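Local coordinates for chitin oligosaccahride binding protein NagB1 (Paenibacillus sp. FPU-7, PDB 7EHP), which binds short chitin oligosaccharides such as N,N'-diacetylchitobiose, probably as the extracellular solute-binding component of a sugar uptake system, at residues Ile64-Gly69 and Tyr282-Gly287; Asp96-Leu101 and Gly112-Tyr117; Arg81-Thr86 and Ala290-Arg295. All blocks are in the same frame, centred on the assembly; numbering follows the deposited sequence.

Interaction 1 of 3, residues Ile64-Gly69 and Tyr282-Gly287. With NAG (2-acetamido-2-deoxy-beta-D-glucopyranose), chain C; NAG (2-acetamido-2-deoxy-beta-D-glucopyranose), chain B.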
loop_
_atom_site.group_PDB
_atom_site.type_symbol
_atom_site.label_atom_id
_atom_site.label_comp_id
_atom_site.label_asym_id
_atom_site.label_seq_id
_atom_site.Cartn_x
_atom_site.Cartn_y
_atom_site.Cartn_z
ATOM N N ILE A 64 -10.496 -3.738 17.620
ATOM C CA ILE A 64 -10.380 -4.020 16.195
ATOM C C ILE A 64 -9.537 -2.899 15.596
ATOM O O ILE A 64 -9.763 -1.728 15.916
ATOM C CB ILE A 64 -11.769 -4.079 15.517
ATOM C CG1 ILE A 64 -12.684 -5.097 16.210
ATOM C CG2 ILE A 64 -11.639 -4.357 14.011
ATOM C CD1 ILE A 64 -14.168 -4.800 16.019
ATOM N N PHE A 65 -8.560 -3.239 14.742
ATOM C CA PHE A 65 -7.614 -2.207 14.316
ATOM C C PHE A 65 -7.041 -2.480 12.935
ATOM O O PHE A 65 -6.727 -3.620 12.585
ATOM C CB PHE A 65 -6.448 -2.053 15.302
ATOM C CG PHE A 65 -5.953 -3.352 15.868
ATOM C CD1 PHE A 65 -5.021 -4.118 15.173
ATOM C CD2 PHE A 65 -6.411 -3.805 17.096
ATOM C CE1 PHE A 65 -4.554 -5.317 15.699
ATOM C CE2 PHE A 65 -5.955 -4.998 17.625
ATOM C CZ PHE A 65 -5.034 -5.754 16.936
ATOM N N ASP A 66 -6.891 -1.407 12.168
ATOM C CA ASP A 66 -6.171 -1.472 10.903
ATOM C C ASP A 66 -4.771 -2.028 11.148
ATOM O O ASP A 66 -3.997 -1.462 11.929
ATOM C CB ASP A 66 -6.118 -0.075 10.290
ATOM C CG ASP A 66 -5.569 -0.074 8.891
ATOM O OD1 ASP A 66 -4.412 -0.507 8.695
ATOM O OD2 ASP A 66 -6.307 0.353 7.979
ATOM N N LEU A 67 -4.446 -3.143 10.489
ATOM C CA LEU A 67 -3.221 -3.882 10.763
ATOM C C LEU A 67 -2.556 -4.278 9.452
ATOM O O LEU A 67 -3.251 -4.575 8.484
ATOM C CB LEU A 67 -3.532 -5.138 11.602
ATOM C CG LEU A 67 -2.402 -6.139 11.827
ATOM C CD1 LEU A 67 -1.421 -5.560 12.829
ATOM C CD2 LEU A 67 -2.965 -7.506 12.283
ATOM N N PHE A 68 -1.213 -4.281 9.419
ATOM C CA PHE A 68 -0.453 -4.741 8.255
ATOM C C PHE A 68 0.184 -6.099 8.526
ATOM O O PHE A 68 0.663 -6.368 9.631
ATOM C CB PHE A 68 0.645 -3.729 7.849
ATOM C CG PHE A 68 0.120 -2.637 6.981
ATOM C CD1 PHE A 68 -0.604 -1.593 7.536
ATOM C CD2 PHE A 68 0.273 -2.685 5.610
ATOM C CE1 PHE A 68 -1.132 -0.575 6.744
ATOM C CE2 PHE A 68 -0.256 -1.670 4.812
ATOM C CZ PHE A 68 -0.970 -0.621 5.387
ATOM N N GLY A 69 0.170 -6.959 7.515
ATOM C CA GLY A 69 0.844 -8.228 7.609
ATOM C C GLY A 69 2.356 -8.087 7.504
ATOM O O GLY A 69 2.926 -6.995 7.420
ATOM N N TYR A 282 -1.563 -8.996 -0.471
ATOM C CA TYR A 282 -2.734 -9.011 0.413
ATOM C C TYR A 282 -2.278 -8.561 1.797
ATOM O O TYR A 282 -2.192 -9.369 2.726
ATOM C CB TYR A 282 -3.359 -10.413 0.464
ATOM C CG TYR A 282 -3.768 -10.980 -0.875
ATOM C CD1 TYR A 282 -2.826 -11.489 -1.764
ATOM C CD2 TYR A 282 -5.104 -11.022 -1.247
ATOM C CE1 TYR A 282 -3.210 -12.007 -2.998
ATOM C CE2 TYR A 282 -5.496 -11.544 -2.468
ATOM C CZ TYR A 282 -4.548 -12.035 -3.337
ATOM O OH TYR A 282 -4.958 -12.536 -4.554
ATOM N N SER A 283 -1.993 -7.267 1.933
ATOM C CA SER A 283 -1.140 -6.776 3.011
ATOM C C SER A 283 -1.879 -6.132 4.172
ATOM O O SER A 283 -1.334 -6.089 5.283
ATOM C CB SER A 283 -0.174 -5.732 2.454
ATOM O OG SER A 283 -0.937 -4.640 1.967
ATOM N N ASN A 284 -3.059 -5.561 3.933
ATOM C CA ASN A 284 -3.673 -4.620 4.862
ATOM C C ASN A 284 -5.136 -4.972 5.083
ATOM O O ASN A 284 -5.896 -5.134 4.122
ATOM C CB ASN A 284 -3.573 -3.179 4.351
ATOM C CG ASN A 284 -4.066 -2.167 5.379
ATOM O OD1 ASN A 284 -4.639 -1.136 5.031
ATOM N ND2 ASN A 284 -3.841 -2.468 6.654
ATOM N N GLY A 285 -5.520 -5.077 6.346
ATOM C CA GLY A 285 -6.881 -5.387 6.722
ATOM C C GLY A 285 -7.078 -5.043 8.177
ATOM O O GLY A 285 -6.734 -3.928 8.589
ATOM N N TYR A 286 -7.619 -5.989 8.966
ATOM C CA TYR A 286 -7.911 -5.771 10.375
ATOM C C TYR A 286 -7.369 -6.910 11.226
ATOM O O TYR A 286 -7.372 -8.076 10.813
ATOM C CB TYR A 286 -9.427 -5.610 10.589
ATOM C CG TYR A 286 -9.862 -4.296 10.016
ATOM C CD1 TYR A 286 -9.732 -3.122 10.753
ATOM C CD2 TYR A 286 -10.308 -4.203 8.709
ATOM C CE1 TYR A 286 -10.082 -1.891 10.201
ATOM C CE2 TYR A 286 -10.662 -2.972 8.149
ATOM C CZ TYR A 286 -10.547 -1.827 8.898
ATOM O OH TYR A 286 -10.878 -0.603 8.337
ATOM N N GLY A 287 -6.884 -6.554 12.416
ATOM C CA GLY A 287 -6.513 -7.520 13.422
ATOM C C GLY A 287 -7.422 -7.340 14.628
ATOM O O GLY A 287 -8.211 -6.397 14.703
HETATM C C1 NAG C . -5.216 2.107 2.519
HETATM C C2 NAG C . -4.654 0.779 2.017
HETATM C C3 NAG C . -3.184 0.647 2.413
HETATM C C4 NAG C . -2.385 1.911 2.077
HETATM C C5 NAG C . -3.153 3.176 2.486
HETATM C C6 NAG C . -2.509 4.484 2.076
HETATM C C7 NAG C . -6.530 -0.818 1.946
HETATM C C8 NAG C . -7.153 -2.017 2.599
HETATM N N2 NAG C . -5.418 -0.352 2.526
HETATM O O1 NAG C . -6.560 2.200 2.195
HETATM O O3 NAG C . -2.638 -0.505 1.775
HETATM O O4 NAG C . -1.219 1.901 2.892
HETATM O O5 NAG C . -4.482 3.169 1.950
HETATM O O6 NAG C . -3.121 5.571 2.767
HETATM O O7 NAG C . -7.020 -0.291 0.948
HETATM C C1 NAG B . -0.024 1.512 2.220
HETATM C C2 NAG B . 1.105 1.646 3.237
HETATM C C3 NAG B . 2.427 1.225 2.612
HETATM C C4 NAG B . 2.307 -0.184 2.053
HETATM C C5 NAG B . 1.130 -0.269 1.083
HETATM C C6 NAG B . 0.886 -1.666 0.557
HETATM C C7 NAG B . 1.112 3.245 5.104
HETATM C C8 NAG B . 1.235 4.673 5.500
HETATM N N2 NAG B . 1.190 2.991 3.789
HETATM O O3 NAG B . 3.443 1.264 3.602
HETATM O O4 NAG B . 3.494 -0.548 1.361
HETATM O O5 NAG B . -0.078 0.157 1.726
HETATM O O6 NAG B . 0.762 -2.618 1.606
HETATM O O7 NAG B . 0.960 2.346 5.938
HETATM O O HOH W 1 -8.774 1.304 7.699
HETATM O O HOH W 2 -4.365 1.612 5.932
HETATM O O HOH W 3 -7.280 -1.874 6.553
#
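The amide of Asn284 lies flat over one face of the Phe68 ring, the two planes 8° apart and ND2 3.3 Å from CE1. At the edge of that ring, near its plane, are O6 of the chain B NAG and O4 of the chain C NAG. The Phe65 ring takes Gly287 O over its centre. Strands 64-68 and 284-287 run antiparallel, Phe65 pairing with Gly287 and Leu67 with Gly285 through backbone hydrogen bonds. With CG anti to the backbone N (chi1 -173°), Asn284 brings ND2 to the neighbouring strand. Asn284 ND2 donates to Asp66 OD1 at 2.9 Å, nearly straight at 170°, from above the carboxylate plane, and also to Leu67 O, which accepts from Gly285 N as well. Asn284 OD1 accepts from N2 of the chain C NAG at 2.7 Å. Ser283 OG and O6 of the chain B NAG share a hydrogen bond of 2.7 Å. Asp66 OD2 is hydrogen-bonded to Thr8 OG1 and, through a water, linked to Tyr286 OH. Were Phe68 an alanine, the Asn284 amide would probably lose the surface it stacks on. Asp66 OD1 and Leu67 O together probably fix the amide flip, turning OD1 to the acetamido N-H.

Interaction 2 of 3, residues Asp96-Leu101 and Gly112-Tyr117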
loop_
_atom_site.group_PDB
_atom_site.type_symbol
_atom_site.label_atom_id
_atom_site.label_comp_id
_atom_site.label_asym_id
_atom_site.label_seq_id
_atom_site.Cartn_x
_atom_site.Cartn_y
_atom_site.Cartn_z
ATOM N N ASP A 96 -11.214 -20.666 3.363
ATOM C CA ASP A 96 -10.833 -20.976 1.996
ATOM C C ASP A 96 -11.539 -20.091 0.965
ATOM O O ASP A 96 -11.489 -20.382 -0.223
ATOM C CB ASP A 96 -11.017 -22.486 1.778
ATOM C CG ASP A 96 -12.431 -22.956 2.071
ATOM O OD1 ASP A 96 -13.277 -22.096 2.443
ATOM O OD2 ASP A 96 -12.680 -24.186 2.008
ATOM N N LYS A 97 -12.128 -18.983 1.397
ATOM C CA LYS A 97 -12.526 -17.937 0.482
ATOM C C LYS A 97 -11.475 -16.816 0.430
ATOM O O LYS A 97 -11.642 -15.843 -0.316
ATOM C CB LYS A 97 -13.940 -17.418 0.858
ATOM C CG LYS A 97 -14.573 -16.308 -0.009
ATOM C CD LYS A 97 -16.050 -16.011 0.378
ATOM C CE LYS A 97 -17.100 -16.838 -0.396
ATOM N NZ LYS A 97 -17.320 -16.329 -1.792
ATOM N N PHE A 98 -10.365 -16.966 1.180
ATOM C CA PHE A 98 -9.188 -16.096 1.100
ATOM C C PHE A 98 -8.102 -16.768 0.268
ATOM O O PHE A 98 -7.460 -17.712 0.755
ATOM C CB PHE A 98 -8.641 -15.791 2.491
ATOM C CG PHE A 98 -9.469 -14.843 3.294
ATOM C CD1 PHE A 98 -9.336 -13.477 3.130
ATOM C CD2 PHE A 98 -10.339 -15.312 4.258
ATOM C CE1 PHE A 98 -10.078 -12.603 3.891
ATOM C CE2 PHE A 98 -11.083 -14.437 5.030
ATOM C CZ PHE A 98 -10.958 -13.086 4.844
ATOM N N PRO A 99 -7.822 -16.317 -0.952
ATOM C CA PRO A 99 -6.732 -16.949 -1.715
ATOM C C PRO A 99 -5.358 -16.835 -1.054
ATOM O O PRO A 99 -4.473 -17.651 -1.356
ATOM C CB PRO A 99 -6.791 -16.229 -3.071
ATOM C CG PRO A 99 -7.610 -14.985 -2.821
ATOM C CD PRO A 99 -8.595 -15.373 -1.774
ATOM N N ASN A 100 -5.152 -15.892 -0.132
ATOM C CA ASN A 100 -3.791 -15.624 0.342
ATOM C C ASN A 100 -3.847 -14.924 1.694
ATOM O O ASN A 100 -4.201 -13.740 1.773
ATOM C CB ASN A 100 -3.036 -14.786 -0.690
ATOM C CG ASN A 100 -1.549 -14.711 -0.417
ATOM O OD1 ASN A 100 -1.100 -14.793 0.730
ATOM N ND2 ASN A 100 -0.771 -14.531 -1.482
ATOM N N LEU A 101 -3.488 -15.657 2.748
ATOM C CA LEU A 101 -3.342 -15.102 4.090
ATOM C C LEU A 101 -1.896 -15.147 4.579
ATOM O O LEU A 101 -1.656 -15.045 5.788
ATOM C CB LEU A 101 -4.244 -15.856 5.075
ATOM C CG LEU A 101 -5.740 -15.873 4.789
ATOM C CD1 LEU A 101 -6.475 -16.854 5.735
ATOM C CD2 LEU A 101 -6.284 -14.459 4.924
ATOM N N GLY A 112 -4.645 -12.019 11.263
ATOM C CA GLY A 112 -5.340 -10.884 10.690
ATOM C C GLY A 112 -5.954 -11.311 9.380
ATOM O O GLY A 112 -5.692 -12.410 8.876
ATOM N N LEU A 113 -6.794 -10.432 8.836
ATOM C CA LEU A 113 -7.499 -10.711 7.586
ATOM C C LEU A 113 -7.338 -9.520 6.654
ATOM O O LEU A 113 -7.726 -8.391 7.025
ATOM C CB LEU A 113 -8.984 -11.018 7.842
ATOM C CG LEU A 113 -9.312 -12.242 8.710
ATOM C CD1 LEU A 113 -10.821 -12.346 9.006
ATOM C CD2 LEU A 113 -8.776 -13.535 8.081
ATOM N N PRO A 114 -6.792 -9.709 5.450
ATOM C CA PRO A 114 -6.696 -8.596 4.504
ATOM C C PRO A 114 -8.069 -8.239 3.972
ATOM O O PRO A 114 -8.877 -9.119 3.657
ATOM C CB PRO A 114 -5.801 -9.159 3.392
ATOM C CG PRO A 114 -6.099 -10.616 3.420
ATOM C CD PRO A 114 -6.198 -10.940 4.893
ATOM N N THR A 115 -8.342 -6.937 3.891
ATOM C CA THR A 115 -9.602 -6.497 3.313
ATOM C C THR A 115 -9.481 -6.190 1.840
ATOM O O THR A 115 -10.506 -5.970 1.193
ATOM C CB THR A 115 -10.140 -5.237 4.001
ATOM O OG1 THR A 115 -9.141 -4.214 3.958
ATOM C CG2 THR A 115 -10.588 -5.527 5.456
ATOM N N ALA A 116 -8.256 -6.115 1.317
ATOM C CA ALA A 116 -8.040 -5.738 -0.067
ATOM C C ALA A 116 -6.839 -6.481 -0.632
ATOM O O ALA A 116 -5.936 -6.887 0.100
ATOM C CB ALA A 116 -7.795 -4.234 -0.218
ATOM N N TYR A 117 -6.846 -6.644 -1.948
ATOM C CA TYR A 117 -5.642 -6.911 -2.713
ATOM C C TYR A 117 -5.180 -5.601 -3.339
ATOM O O TYR A 117 -5.994 -4.841 -3.876
ATOM C CB TYR A 117 -5.902 -7.956 -3.803
ATOM C CG TYR A 117 -4.799 -8.074 -4.826
ATOM C CD1 TYR A 117 -3.669 -8.836 -4.565
ATOM C CD2 TYR A 117 -4.884 -7.410 -6.049
ATOM C CE1 TYR A 117 -2.657 -8.951 -5.495
ATOM C CE2 TYR A 117 -3.884 -7.524 -6.985
ATOM C CZ TYR A 117 -2.772 -8.298 -6.701
ATOM O OH TYR A 117 -1.769 -8.405 -7.623
#
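Leu113 CD2 sits over one face of the Phe98 ring in a CH-pi contact, 4.3 Å from the ring centroid and 28° off its normal. The two side chains cross at about a right angle, and the methyl CD2 leads, with Leu113 CB also near Phe98 CZ. At the edge of the same ring, near its plane, Phe98 CE1 comes within 3.7 Å of Pro114 O. The remaining contacts between side chains are apolar. Leu101 CD2 presses on Pro114 CD at 3.5 Å and also touches Leu113 CD2 at 4.1 Å; the two leucines lie side by side and point the same way. Leu101 has CG anti to its own carbonyl carbon (chi1 -58°), a setting that carries CD2 into the angle between Leu113 and the proline ring. Phe98 CD1 reaches Pro114 CG more loosely, at 4.3 Å. No hydrogen bond joins the two segments; among the polar groups, Asn100 OD1 accepts from Gln102 N and Leu113 O from Tyr308 OH. Met326 also packs on Phe98, and Ile304 of helix 294-307 on Leu113. The arrangement is a small apolar cluster by which the loop between helix 86-92 and strand 105-106 folds back on strand 109-125, a central strand of this periplasmic-binding-protein-like fold, just before Thr115 and Ala116 enter the glycan pocket.

Interaction 3 of 3, residues Arg81-Thr86 and Ala290-Arg295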
loop_
_atom_site.group_PDB
_atom_site.type_symbol
_atom_site.label_atom_id
_atom_site.label_comp_id
_atom_site.label_asym_id
_atom_site.label_seq_id
_atom_site.Cartn_x
_atom_site.Cartn_y
_atom_site.Cartn_z
ATOM N N ARG A 81 -0.164 -10.344 21.328
ATOM C CA ARG A 81 -1.160 -9.278 21.309
ATOM C C ARG A 81 -2.354 -9.564 20.412
ATOM O O ARG A 81 -3.363 -8.855 20.514
ATOM C CB ARG A 81 -0.520 -7.960 20.851
ATOM C CG ARG A 81 0.668 -7.526 21.676
ATOM C CD ARG A 81 0.316 -7.399 23.152
ATOM N NE ARG A 81 1.302 -6.573 23.841
ATOM C CZ ARG A 81 1.549 -6.614 25.146
ATOM N NH1 ARG A 81 0.881 -7.454 25.930
ATOM N NH2 ARG A 81 2.474 -5.815 25.666
ATOM N N LEU A 82 -2.271 -10.555 19.534
ATOM C CA LEU A 82 -3.233 -10.703 18.451
ATOM C C LEU A 82 -4.052 -11.957 18.660
ATOM O O LEU A 82 -3.494 -13.037 18.879
ATOM C CB LEU A 82 -2.556 -10.789 17.085
ATOM C CG LEU A 82 -1.713 -9.626 16.551
ATOM C CD1 LEU A 82 -1.397 -9.904 15.093
ATOM C CD2 LEU A 82 -2.366 -8.254 16.705
ATOM N N LEU A 83 -5.367 -11.814 18.534
ATOM C CA LEU A 83 -6.269 -12.958 18.580
ATOM C C LEU A 83 -6.027 -13.882 17.393
ATOM O O LEU A 83 -5.968 -13.429 16.246
ATOM C CB LEU A 83 -7.705 -12.460 18.566
ATOM C CG LEU A 83 -8.812 -13.474 18.800
ATOM C CD1 LEU A 83 -8.675 -14.082 20.208
ATOM C CD2 LEU A 83 -10.139 -12.748 18.590
ATOM N N GLU A 84 -5.884 -15.178 17.664
ATOM C CA GLU A 84 -5.767 -16.168 16.599
ATOM C C GLU A 84 -7.143 -16.459 16.016
ATOM O O GLU A 84 -8.113 -16.641 16.755
ATOM C CB GLU A 84 -5.123 -17.448 17.127
ATOM C CG GLU A 84 -4.340 -18.229 16.085
ATOM C CD GLU A 84 -5.238 -19.074 15.217
ATOM O OE1 GLU A 84 -6.316 -19.479 15.709
ATOM O OE2 GLU A 84 -4.874 -19.347 14.050
ATOM N N LEU A 85 -7.225 -16.513 14.685
ATOM C CA LEU A 85 -8.505 -16.424 13.988
ATOM C C LEU A 85 -8.973 -17.728 13.353
ATOM O O LEU A 85 -9.998 -17.727 12.662
ATOM C CB LEU A 85 -8.442 -15.339 12.911
ATOM C CG LEU A 85 -8.055 -13.935 13.371
ATOM C CD1 LEU A 85 -8.125 -12.957 12.203
ATOM C CD2 LEU A 85 -8.942 -13.472 14.518
ATOM N N THR A 86 -8.268 -18.828 13.552
ATOM C CA THR A 86 -8.676 -20.052 12.869
ATOM C C THR A 86 -9.988 -20.650 13.405
ATOM O O THR A 86 -10.809 -21.109 12.598
ATOM C CB THR A 86 -7.544 -21.079 12.925
ATOM O OG1 THR A 86 -6.359 -20.499 12.358
ATOM C CG2 THR A 86 -7.922 -22.323 12.131
ATOM N N ALA A 290 -5.979 -9.605 21.430
ATOM C CA ALA A 290 -6.008 -10.858 22.172
ATOM C C ALA A 290 -6.904 -10.766 23.401
ATOM O O ALA A 290 -7.416 -11.793 23.851
ATOM C CB ALA A 290 -4.591 -11.260 22.575
ATOM N N SER A 291 -7.131 -9.556 23.921
ATOM C CA SER A 291 -7.914 -9.326 25.138
ATOM C C SER A 291 -9.354 -8.976 24.775
ATOM O O SER A 291 -9.776 -7.822 24.832
ATOM C CB SER A 291 -7.285 -8.214 25.965
ATOM O OG SER A 291 -6.002 -8.587 26.413
ATOM N N LEU A 292 -10.124 -9.992 24.404
ATOM C CA LEU A 292 -11.535 -9.817 24.097
ATOM C C LEU A 292 -12.353 -10.609 25.102
ATOM O O LEU A 292 -12.086 -11.792 25.331
ATOM C CB LEU A 292 -11.870 -10.272 22.667
ATOM C CG LEU A 292 -11.279 -9.455 21.508
ATOM C CD1 LEU A 292 -11.715 -10.018 20.173
ATOM C CD2 LEU A 292 -11.664 -8.009 21.626
ATOM N N ASN A 293 -13.332 -9.955 25.710
ATOM C CA ASN A 293 -14.284 -10.651 26.561
ATOM C C ASN A 293 -15.430 -11.160 25.675
ATOM O O ASN A 293 -15.268 -11.274 24.456
ATOM C CB ASN A 293 -14.698 -9.733 27.717
ATOM C CG ASN A 293 -15.493 -8.516 27.269
ATOM O OD1 ASN A 293 -16.126 -8.506 26.214
ATOM N ND2 ASN A 293 -15.465 -7.475 28.088
ATOM N N GLU A 294 -16.603 -11.450 26.261
ATOM C CA GLU A 294 -17.654 -12.150 25.521
ATOM C C GLU A 294 -18.392 -11.243 24.535
ATOM O O GLU A 294 -18.552 -11.616 23.366
ATOM C CB GLU A 294 -18.654 -12.808 26.485
ATOM C CG GLU A 294 -19.415 -11.847 27.390
ATOM C CD GLU A 294 -20.650 -12.478 28.010
ATOM O OE1 GLU A 294 -20.989 -13.628 27.634
ATOM O OE2 GLU A 294 -21.289 -11.810 28.853
ATOM N N ARG A 295 -18.890 -10.071 24.976
ATOM C CA ARG A 295 -19.519 -9.156 24.022
ATOM C C ARG A 295 -18.505 -8.710 22.981
ATOM O O ARG A 295 -18.832 -8.593 21.794
ATOM C CB ARG A 295 -20.100 -7.897 24.689
ATOM C CG ARG A 295 -21.020 -8.024 25.896
ATOM C CD ARG A 295 -22.300 -8.852 25.735
ATOM N NE ARG A 295 -23.303 -8.329 24.804
ATOM C CZ ARG A 295 -24.482 -8.919 24.617
ATOM N NH1 ARG A 295 -24.785 -9.999 25.327
ATOM N NH2 ARG A 295 -25.367 -8.426 23.758
#
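A junction between two connecting loops at the edge of the solute-binding-protein fold joins residues 81-86, which lead from helix 71-78 to helix 86-92, to residues 290-295, which run from strand 277-288 into helix 294-307. Ala290 N donates to Arg81 O at 2.9 Å with an N-H...O angle of 148°, the only hydrogen bond between the two segments. The donor stands 46° out of the carbonyl plane of Arg81, above it rather than on a lone pair. The Ala290 methyl group lies against the same peptide, its CB 3.4 Å from Arg81 O, so one residue meets this carbonyl with both its N-H and its side chain. The backbones come closest where Leu83 faces Ala290, and Leu83 is also tied by a backbone hydrogen bond to Phe288, at the end of strand 277-288. The side chain of Arg81 donates from NE to Met56 O. Leu82 packs on helix 71-78 and on Phe65 and Leu67 of strand 64-68. The 290-295 segment then passes into a helix with Asn293 at the N-cap, its side chain capping a backbone N further on. On the 81-86 side, Glu84 prepares the next helix: OE1 accepts from Thr86 N at 3.0 Å, and OE2 accepts from the hydroxyl of Thr86 through its syn lone pair. Both carboxylate oxygens are therefore engaged by one residue, and OE2 also accepts from Ile110 N, which would hold the group's rotation. The apolar part of the junction is a single leucine pair crossing at about a right angle. Leu83 has CG anti to the backbone N (chi1 -172°), reaching across so that CD2 touches Leu292 CD1 at 3.5 Å.

Overall arrangement
Interactions 1 and 2 are buried and share a sheet, since strand 277-288 pairs with 64-68 on one side and with 109-125 on the other; Asn284 O and Thr115 N probably form a hydrogen bond between them. Interaction 3 lies at the surface, its centre about 26 Å from the centre of the chain against 11 Å for that of interaction 1, and joins the loop after helix 71-78 to the one after strand 277-288. Chemistry follows place: interaction 1 combines strand pairing with polar groups facing the sugars, interaction 2 is mainly apolar, with no hydrogen bond between its segments, and interaction 3 rests on one backbone bond and one leucine pair. Leu85 packs on Leu113, connecting interaction 3 to interaction 2.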